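Local coordinates for protein acyl-CoA dehydrogenase (Bacillus subtilis, PDB 5LNX) that catalyses the FAD-dependent 2,3-dehydrogenation of saturated acyl-CoA to 2,3-dehydroacyl-CoA, passing the electrons to an acceptor, at residues A122-H127 with S151-T156; A321-V326 with V356-E361; E73-S78 with A245-G250. All blocks are in the same frame, centred on the assembly; numbering follows the deposited sequence.

The three contacts follow the domain plan of an acyl-CoA dehydrogenase. Contact 3 joins helix 64-77 of the N-terminal domain to helix 229-265 of the C-terminal domain, closing a long loop of chain inside which contact 1, in the middle β domain, is nested. Contact 2 comes later, between helix 311-326 and the turn after helix 348-356. Contacts 2 and 3 touch, their centres about 11 Å apart: Ala321 and Ala325 pack on helix 229-265, and Tyr360 is probably hydrogen-bonded to Gln247. The centre of contact 1 is about 19 Å from that of contact 2. FAD bridges contacts 1 and 2, both of which meet the second subunit, and so lies between the middle domain and the helical domains.

Contact 1 of 3, residues A122-H127 with S151-T156; sequences ALTEPH and SKIFIT. With FAD (flavin-adenine dinucleotide), chain S.
Part of the flavin pocket, contributed by the middle β domain of the acyl-CoA dehydrogenase fold, forms where the loop residue Thr124 pairs with Ile153 on strand 145-156. Ile153 N donates to Thr124 O at 2.9 Å, a nearly straight bond (167°) whose donor stands above the carbonyl plane. Lys152 bends at its second torsion (chi2 -61°), which carries its amine back to the loop. There NZ donates to Leu123 O at 3.0 Å, also from above the carbonyl plane, and forms a salt bridge with Glu125 OE2 at 3.2 Å through the anti lone pair of that oxygen. A third bond to Phe167 O completes the grip on the buried amine, while Thr137 OG1 and the backbone N of Arg136 hold the carboxylate of Glu125. Nearby, the Pro126 ring lies against the Ile153 side chain, CG to CG2 3.4 Å. Ile155 brings CD1 against Ala122 CA. The loop in turn holds the pyrimidine end of the flavin: Leu123 N and Thr124 N both donate to FAD O2, the latter at 2.8 Å. Phe154 sits at the corner of the strand, its CB beside the flavin N10 and its ring near the first ribityl carbon; Tyr339 of the second subunit packs edge-to-face with that ring. At the two sides of the isoalloxazine, Thr124 OG1 donates to FAD N1 at 2.6 Å, and Thr156 OG1 to FAD N5, the position that takes up hydride in this family, at 2.8 Å.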
# COMPACT_ATOMS: atom_id res chain seq x y z
N ALA D 122 12.99 12.89 -29.76
CA ALA D 122 14.21 12.14 -30.06
C ALA D 122 15.45 12.13 -29.11
O ALA D 122 16.59 12.49 -29.50
CB ALA D 122 14.70 12.29 -31.51
N LEU D 123 15.29 11.49 -27.95
CA LEU D 123 16.41 11.15 -27.03
C LEU D 123 16.66 9.65 -26.88
O LEU D 123 17.79 9.16 -27.10
CB LEU D 123 16.12 11.75 -25.67
CG LEU D 123 17.07 11.48 -24.53
CD1 LEU D 123 18.49 11.96 -24.82
CD2 LEU D 123 16.50 12.14 -23.28
N THR D 124 15.61 8.93 -26.55
CA THR D 124 15.70 7.50 -26.19
C THR D 124 16.16 6.57 -27.33
O THR D 124 15.78 6.77 -28.51
CB THR D 124 14.32 6.99 -25.65
OG1 THR D 124 13.92 7.85 -24.58
CG2 THR D 124 14.39 5.56 -25.13
N GLU D 125 16.90 5.54 -26.96
CA GLU D 125 17.50 4.58 -27.91
C GLU D 125 17.41 3.15 -27.36
O GLU D 125 17.31 2.96 -26.15
CB GLU D 125 19.00 4.86 -28.11
CG GLU D 125 19.34 6.16 -28.82
CD GLU D 125 20.82 6.22 -29.27
OE1 GLU D 125 21.57 5.25 -29.02
OE2 GLU D 125 21.25 7.26 -29.83
N PRO D 126 17.49 2.13 -28.24
CA PRO D 126 17.34 0.77 -27.74
C PRO D 126 18.23 0.46 -26.55
O PRO D 126 17.80 -0.23 -25.63
CB PRO D 126 17.69 -0.09 -28.95
CG PRO D 126 17.29 0.74 -30.13
CD PRO D 126 17.57 2.17 -29.72
N HIS D 127 19.45 1.01 -26.58
CA HIS D 127 20.46 0.76 -25.53
C HIS D 127 20.55 1.85 -24.48
O HIS D 127 21.17 1.65 -23.43
CB HIS D 127 21.86 0.53 -26.17
CG HIS D 127 22.04 -0.85 -26.68
ND1 HIS D 127 22.11 -1.15 -28.02
CD2 HIS D 127 21.99 -2.05 -26.03
CE1 HIS D 127 22.20 -2.46 -28.18
NE2 HIS D 127 22.10 -3.03 -26.99
N SER D 151 19.95 5.07 -34.26
CA SER D 151 18.50 4.85 -34.17
C SER D 151 17.91 5.37 -32.87
O SER D 151 18.52 5.29 -31.80
CB SER D 151 18.16 3.37 -34.31
OG SER D 151 18.32 2.70 -33.07
N LYS D 152 16.69 5.88 -32.97
CA LYS D 152 15.90 6.22 -31.79
C LYS D 152 14.76 5.24 -31.64
O LYS D 152 14.33 4.63 -32.62
CB LYS D 152 15.40 7.67 -31.85
CG LYS D 152 16.51 8.69 -31.97
CD LYS D 152 17.45 8.62 -30.77
CE LYS D 152 18.69 9.47 -30.93
NZ LYS D 152 19.28 9.75 -29.59
N ILE D 153 14.27 5.12 -30.42
CA ILE D 153 13.08 4.31 -30.12
C ILE D 153 12.03 5.06 -29.28
O ILE D 153 12.31 6.11 -28.69
CB ILE D 153 13.41 2.98 -29.38
CG1 ILE D 153 14.29 3.20 -28.15
CG2 ILE D 153 14.10 1.98 -30.29
CD1 ILE D 153 14.27 2.04 -27.16
N PHE D 154 10.80 4.54 -29.35
CA PHE D 154 9.65 5.00 -28.55
C PHE D 154 9.40 6.50 -28.69
O PHE D 154 9.28 7.17 -27.68
CB PHE D 154 9.88 4.72 -27.07
CG PHE D 154 10.08 3.26 -26.73
CD1 PHE D 154 9.31 2.30 -27.33
CD2 PHE D 154 10.99 2.89 -25.76
CE1 PHE D 154 9.49 0.97 -27.01
CE2 PHE D 154 11.18 1.57 -25.43
CZ PHE D 154 10.42 0.60 -26.05
N ILE D 155 9.35 7.02 -29.91
CA ILE D 155 9.33 8.48 -30.12
C ILE D 155 7.91 9.01 -30.31
O ILE D 155 7.26 8.77 -31.33
CB ILE D 155 10.20 8.92 -31.31
CG1 ILE D 155 11.64 8.44 -31.13
CG2 ILE D 155 10.17 10.43 -31.45
CD1 ILE D 155 12.28 8.85 -29.83
N THR D 156 7.43 9.74 -29.31
CA THR D 156 6.07 10.28 -29.36
C THR D 156 6.04 11.21 -30.55
O THR D 156 7.07 11.77 -30.92
CB THR D 156 5.71 11.07 -28.08
OG1 THR D 156 5.79 10.22 -26.93
CG2 THR D 156 4.30 11.63 -28.18
PA FAD S . 14.89 1.09 -18.77
O1A FAD S . 15.21 2.55 -18.53
O2A FAD S . 15.89 0.07 -19.18
O5B FAD S . 14.28 0.60 -17.36
C5B FAD S . 13.67 -0.67 -17.12
C4B FAD S . 13.18 -0.62 -15.68
O4B FAD S . 14.33 -0.62 -14.87
C3B FAD S . 12.39 0.64 -15.36
O3B FAD S . 11.37 0.39 -14.39
C2B FAD S . 13.41 1.56 -14.74
O2B FAD S . 12.83 2.28 -13.66
C1B FAD S . 14.40 0.60 -14.16
N9A FAD S . 15.78 1.05 -14.10
C8A FAD S . 16.74 0.96 -15.04
N7A FAD S . 17.93 1.42 -14.54
C5A FAD S . 17.70 1.81 -13.26
C6A FAD S . 18.46 2.36 -12.13
N6A FAD S . 19.76 2.65 -12.23
N1A FAD S . 17.81 2.56 -10.96
C2A FAD S . 16.51 2.29 -10.76
N3A FAD S . 15.76 1.79 -11.74
C4A FAD S . 16.28 1.53 -12.97
N1 FAD S . 11.62 8.71 -25.41
C2 FAD S . 11.97 9.90 -25.96
O2 FAD S . 13.17 10.15 -26.06
N3 FAD S . 11.08 10.82 -26.38
C4 FAD S . 9.76 10.61 -26.31
O4 FAD S . 8.93 11.47 -26.71
C4X FAD S . 9.30 9.33 -25.74
N5 FAD S . 7.98 9.06 -25.63
C5X FAD S . 7.56 7.87 -25.13
C6 FAD S . 6.22 7.62 -25.13
C7 FAD S . 5.71 6.45 -24.60
C7M FAD S . 4.21 6.35 -24.55
C8 FAD S . 6.66 5.43 -24.09
C8M FAD S . 6.21 4.12 -23.50
C9 FAD S . 8.01 5.67 -24.13
C9A FAD S . 8.53 6.85 -24.64
N10 FAD S . 9.93 7.11 -24.75
C10 FAD S . 10.33 8.36 -25.28
C1' FAD S . 10.93 6.17 -24.22
C2' FAD S . 10.95 6.29 -22.68
O2' FAD S . 11.40 7.56 -22.18
C3' FAD S . 11.76 5.15 -22.06
O3' FAD S . 10.96 3.98 -22.09
C4' FAD S . 12.22 5.50 -20.65
O4' FAD S . 13.19 6.56 -20.72
C5' FAD S . 12.80 4.27 -19.90
O5' FAD S . 13.82 3.53 -20.57
P FAD S . 13.63 1.99 -21.08
O1P FAD S . 14.90 1.47 -21.74
O2P FAD S . 12.34 1.90 -21.86
O3P FAD S . 13.63 1.02 -19.79

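Contact 2 of 3, residues A321-V326 with V356-E361; sequences ASDAAV and VTQIYE. With FAD (flavin-adenine dinucleotide), chain S.
Ser322, on helix 311-326, lays its CB against Thr357, 3.3 Å from Thr357 OG1. Both hydroxyls turn to backbone carbonyls earlier in their own stretch of chain, Ser322 OG to Lys318 O and Thr357 OG1 to Ala354 O, and Asn364 ND2 adds a further bond to Ser322 OG. One residue on, Asp323 starts away from the turn, but its OD1 accepts a nearly straight bond (168°) from Gln358 NE2 at 2.7 Å. The donor comes from above the carboxylate plane, whereas the oxygen lies in the plane of the amide, and the two planes stand 89° apart. Asp323 OD2 is taken by a salt bridge to Arg368 and by Gln319. These segments belong to the C-terminal helical domain of the acyl-CoA dehydrogenase fold, where the turn after helix 348-356 passes beside the flavin. Val326 closes the row: CG2, beside its backbone N, is the branch that meets the Gln358 amide, 3.2 Å from OE1, which also accepts from Lys355. Replacing Gln358 by an alanine would probably leave Asp323 OD1 without this donor and open a gap beside Val326 CG2. Further along the turn, Val356 CG2 covers one face of the Tyr360 ring over its centre, and Tyr360 CD2 comes within 3.2 Å of FAD C6, with the flavin C5X at the ring's edge, in plane.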
# COMPACT_ATOMS: atom_id res chain seq x y z
N ALA D 321 1.44 11.84 -8.83
CA ALA D 321 0.28 11.85 -9.72
C ALA D 321 0.19 10.56 -10.52
O ALA D 321 -0.87 9.92 -10.57
CB ALA D 321 0.34 13.05 -10.65
N SER D 322 1.32 10.12 -11.06
CA SER D 322 1.37 8.89 -11.87
C SER D 322 0.88 7.68 -11.07
O SER D 322 -0.01 6.96 -11.49
CB SER D 322 2.79 8.64 -12.44
OG SER D 322 3.78 8.50 -11.43
N ASP D 323 1.49 7.45 -9.92
CA ASP D 323 1.13 6.32 -9.06
C ASP D 323 -0.32 6.41 -8.60
O ASP D 323 -1.02 5.42 -8.50
CB ASP D 323 2.04 6.26 -7.82
CG ASP D 323 3.45 5.79 -8.15
OD1 ASP D 323 3.70 5.45 -9.32
OD2 ASP D 323 4.29 5.74 -7.23
N ALA D 324 -0.71 7.62 -8.23
CA ALA D 324 -2.07 7.90 -7.78
C ALA D 324 -3.07 7.57 -8.87
O ALA D 324 -4.17 7.09 -8.61
CB ALA D 324 -2.21 9.37 -7.36
N ALA D 325 -2.67 7.86 -10.09
CA ALA D 325 -3.55 7.70 -11.26
C ALA D 325 -3.76 6.23 -11.58
O ALA D 325 -4.89 5.78 -11.80
CB ALA D 325 -2.94 8.43 -12.45
N VAL D 326 -2.67 5.49 -11.63
CA VAL D 326 -2.74 4.03 -11.78
C VAL D 326 -3.70 3.45 -10.78
O VAL D 326 -4.41 2.50 -11.09
CB VAL D 326 -1.38 3.36 -11.53
CG1 VAL D 326 -1.47 1.86 -11.67
CG2 VAL D 326 -0.36 3.89 -12.51
N VAL D 356 1.47 4.19 -18.37
CA VAL D 356 2.52 4.90 -19.10
C VAL D 356 3.16 6.00 -18.25
O VAL D 356 4.37 6.29 -18.37
CB VAL D 356 1.92 5.55 -20.36
CG2 VAL D 356 2.97 6.28 -21.16
N THR D 357 2.34 6.62 -17.41
CA THR D 357 2.72 7.84 -16.70
C THR D 357 3.79 7.54 -15.67
O THR D 357 4.53 8.44 -15.27
CB THR D 357 1.51 8.52 -15.99
OG1 THR D 357 0.98 7.67 -14.96
CG2 THR D 357 0.41 8.84 -16.98
N GLN D 358 3.88 6.26 -15.29
CA GLN D 358 4.90 5.78 -14.37
C GLN D 358 6.29 5.49 -15.02
O GLN D 358 7.27 5.25 -14.32
CB GLN D 358 4.42 4.51 -13.68
CG GLN D 358 3.11 4.63 -12.93
CD GLN D 358 2.78 3.36 -12.19
OE1 GLN D 358 2.39 2.37 -12.80
NE2 GLN D 358 2.91 3.38 -10.87
N ILE D 359 6.34 5.59 -16.34
CA ILE D 359 7.38 4.99 -17.14
C ILE D 359 8.18 6.05 -17.90
O ILE D 359 9.40 6.13 -17.75
CB ILE D 359 6.81 3.98 -18.15
CG1 ILE D 359 6.13 2.83 -17.41
CG2 ILE D 359 7.92 3.46 -19.07
CD1 ILE D 359 5.68 1.68 -18.29
N TYR D 360 7.51 6.79 -18.78
CA TYR D 360 8.20 7.80 -19.61
C TYR D 360 8.47 9.15 -18.97
O TYR D 360 7.89 9.51 -17.94
CB TYR D 360 7.53 7.98 -20.98
CG TYR D 360 6.16 8.64 -21.01
CD1 TYR D 360 5.46 9.05 -19.86
CD2 TYR D 360 5.52 8.73 -22.20
CE1 TYR D 360 4.18 9.57 -19.96
CE2 TYR D 360 4.25 9.22 -22.31
CZ TYR D 360 3.58 9.66 -21.20
OH TYR D 360 2.29 10.11 -21.31
N GLU D 361 9.33 9.91 -19.64
CA GLU D 361 9.93 11.14 -19.12
C GLU D 361 10.52 10.88 -17.75
O GLU D 361 10.51 11.76 -16.86
CB GLU D 361 8.94 12.29 -19.11
CG GLU D 361 8.20 12.42 -20.45
CD GLU D 361 8.01 13.84 -20.92
OE1 GLU D 361 8.33 14.78 -20.15
OE2 GLU D 361 7.55 13.99 -22.08
PA FAD S . 14.89 1.09 -18.77
O1A FAD S . 15.21 2.55 -18.53
O2A FAD S . 15.89 0.07 -19.18
O5B FAD S . 14.28 0.60 -17.36
C5B FAD S . 13.67 -0.67 -17.12
C4B FAD S . 13.18 -0.62 -15.68
O4B FAD S . 14.33 -0.62 -14.87
C3B FAD S . 12.39 0.64 -15.36
O3B FAD S . 11.37 0.39 -14.39
C2B FAD S . 13.41 1.56 -14.74
O2B FAD S . 12.83 2.28 -13.66
C1B FAD S . 14.40 0.60 -14.16
N9A FAD S . 15.78 1.05 -14.10
C8A FAD S . 16.74 0.96 -15.04
N7A FAD S . 17.93 1.42 -14.54
C5A FAD S . 17.70 1.81 -13.26
C6A FAD S . 18.46 2.36 -12.13
N6A FAD S . 19.76 2.65 -12.23
N1A FAD S . 17.81 2.56 -10.96
C2A FAD S . 16.51 2.29 -10.76
N3A FAD S . 15.76 1.79 -11.74
C4A FAD S . 16.28 1.53 -12.97
N1 FAD S . 11.62 8.71 -25.41
C2 FAD S . 11.97 9.90 -25.96
O2 FAD S . 13.17 10.15 -26.06
N3 FAD S . 11.08 10.82 -26.38
C4 FAD S . 9.76 10.61 -26.31
O4 FAD S . 8.93 11.47 -26.71
C4X FAD S . 9.30 9.33 -25.74
N5 FAD S . 7.98 9.06 -25.63
C5X FAD S . 7.56 7.87 -25.13
C6 FAD S . 6.22 7.62 -25.13
C7 FAD S . 5.71 6.45 -24.60
C7M FAD S . 4.21 6.35 -24.55
C8 FAD S . 6.66 5.43 -24.09
C8M FAD S . 6.21 4.12 -23.50
C9 FAD S . 8.01 5.67 -24.13
C9A FAD S . 8.53 6.85 -24.64
N10 FAD S . 9.93 7.11 -24.75
C10 FAD S . 10.33 8.36 -25.28
C1' FAD S . 10.93 6.17 -24.22
C2' FAD S . 10.95 6.29 -22.68
O2' FAD S . 11.40 7.56 -22.18
C3' FAD S . 11.76 5.15 -22.06
O3' FAD S . 10.96 3.98 -22.09
C4' FAD S . 12.22 5.50 -20.65
O4' FAD S . 13.19 6.56 -20.72
C5' FAD S . 12.80 4.27 -19.90
O5' FAD S . 13.82 3.53 -20.57
P FAD S . 13.63 1.99 -21.08
O1P FAD S . 14.90 1.47 -21.74
O2P FAD S . 12.34 1.90 -21.86
O3P FAD S . 13.63 1.02 -19.79

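Contact 3 of 3, residues E73-S78 with A245-G250; sequences EISRIS and AAQALG
Gly250 lies directly against Ser75 and Arg76, without a side chain to hold the helices apart: its CA is 4.1 Å from Arg76 CA. Its carbonyl oxygen sits beside Arg76, 3.6 Å from the CA and a little farther from CG, while Ser75 O lies alongside Gly250 C, 3.8 Å away. Next to Arg76, the small side chain of Ser75 points toward helix 229-265 and packs on Gln247, one turn before Gly250. Ser75 OG is 3.5 Å from Gln247 CA, and its CB rests near Gln247 O. No hydrogen bond joins the two segments, and the axes of helix segments 73-77 and 245-250 approach to 7.3 Å with a crossing angle of -46°. The polar groups are engaged beyond the interface. Ser75 OG, anti to its carbonyl carbon, turns back to Ile71 O within its own helix. Arg76 runs out extended from CG, and its NE forms a salt bridge with Glu253, further along the partner helix. Gln247 has CG anti to the backbone N (chi1 -171°) and an extended chain beyond, which carries the amide past Ser75; there Gln247 OE1 probably hydrogen-bonds Tyr360 OH, and NE2 makes a weak bond to Ala79 O. Ala245, Ala248 and Leu249 pack on helices 277-305 and 311-326, and Ile74 on helix 9-32. The close crossing thus joins the N-terminal and C-terminal helical domains of the acyl-CoA dehydrogenase fold.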
# COMPACT_ATOMS: atom_id res chain seq x y z
N GLU D 73 -6.39 19.94 -18.08
CA GLU D 73 -7.76 19.94 -18.61
C GLU D 73 -7.96 18.98 -19.78
O GLU D 73 -8.94 18.23 -19.83
CB GLU D 73 -8.15 21.35 -19.03
CG GLU D 73 -8.49 22.22 -17.83
CD GLU D 73 -9.69 21.70 -17.05
OE1 GLU D 73 -10.52 20.87 -17.55
OE2 GLU D 73 -9.77 22.11 -15.88
N ILE D 74 -7.03 19.01 -20.73
CA ILE D 74 -7.12 18.16 -21.94
C ILE D 74 -7.03 16.69 -21.58
O ILE D 74 -7.64 15.84 -22.23
CB ILE D 74 -6.02 18.50 -22.96
CG1 ILE D 74 -6.35 19.83 -23.66
CG2 ILE D 74 -5.90 17.40 -23.99
CD1 ILE D 74 -5.33 20.29 -24.67
N SER D 75 -6.27 16.41 -20.53
CA SER D 75 -6.01 15.04 -20.11
C SER D 75 -7.19 14.41 -19.35
O SER D 75 -7.31 13.18 -19.31
CB SER D 75 -4.70 14.96 -19.32
OG SER D 75 -3.62 15.44 -20.12
N ARG D 76 -8.04 15.24 -18.77
CA ARG D 76 -9.36 14.80 -18.24
C ARG D 76 -10.15 14.03 -19.29
O ARG D 76 -10.59 12.90 -19.07
CB ARG D 76 -10.19 15.99 -17.75
CG ARG D 76 -10.31 16.06 -16.23
CD ARG D 76 -10.71 17.38 -15.63
NE ARG D 76 -10.99 17.32 -14.21
CZ ARG D 76 -12.19 17.38 -13.62
NH1 ARG D 76 -13.33 17.45 -14.31
NH2 ARG D 76 -12.24 17.34 -12.28
N ILE D 77 -10.20 14.62 -20.48
CA ILE D 77 -10.85 14.01 -21.65
C ILE D 77 -9.99 13.01 -22.42
O ILE D 77 -10.48 11.97 -22.83
CB ILE D 77 -11.30 15.15 -22.61
CG1 ILE D 77 -12.28 16.11 -21.88
N SER D 78 -8.72 13.33 -22.65
CA SER D 78 -7.82 12.46 -23.43
C SER D 78 -6.36 12.61 -23.02
O SER D 78 -5.74 13.65 -23.23
CB SER D 78 -7.91 12.74 -24.92
OG SER D 78 -6.98 11.97 -25.67
N ALA D 245 2.83 14.89 -15.12
CA ALA D 245 2.16 14.83 -13.84
C ALA D 245 0.72 15.33 -13.97
O ALA D 245 -0.23 14.74 -13.44
CB ALA D 245 2.91 15.67 -12.81
N ALA D 246 0.60 16.48 -14.64
CA ALA D 246 -0.68 17.06 -15.05
C ALA D 246 -1.52 16.10 -15.89
O ALA D 246 -2.74 16.05 -15.77
CB ALA D 246 -0.43 18.34 -15.83
N GLN D 247 -0.86 15.34 -16.75
CA GLN D 247 -1.53 14.28 -17.51
C GLN D 247 -2.10 13.24 -16.56
O GLN D 247 -3.28 12.89 -16.64
CB GLN D 247 -0.56 13.59 -18.48
CG GLN D 247 -1.22 12.62 -19.45
CD GLN D 247 -0.23 11.71 -20.17
OE1 GLN D 247 0.97 11.71 -19.88
NE2 GLN D 247 -0.73 10.95 -21.14
N ALA D 248 -1.25 12.79 -15.64
CA ALA D 248 -1.65 11.79 -14.62
C ALA D 248 -2.80 12.29 -13.73
O ALA D 248 -3.60 11.50 -13.24
CB ALA D 248 -0.46 11.45 -13.74
N LEU D 249 -2.80 13.60 -13.50
CA LEU D 249 -3.79 14.27 -12.68
C LEU D 249 -5.16 14.20 -13.38
O LEU D 249 -6.13 13.65 -12.85
CB LEU D 249 -3.37 15.73 -12.47
CG LEU D 249 -4.29 16.62 -11.61
CD1 LEU D 249 -4.52 16.02 -10.23
CD2 LEU D 249 -3.71 18.02 -11.50
N GLY D 250 -5.19 14.71 -14.61
CA GLY D 250 -6.38 14.64 -15.48
C GLY D 250 -6.91 13.23 -15.57
O GLY D 250 -8.10 12.98 -15.39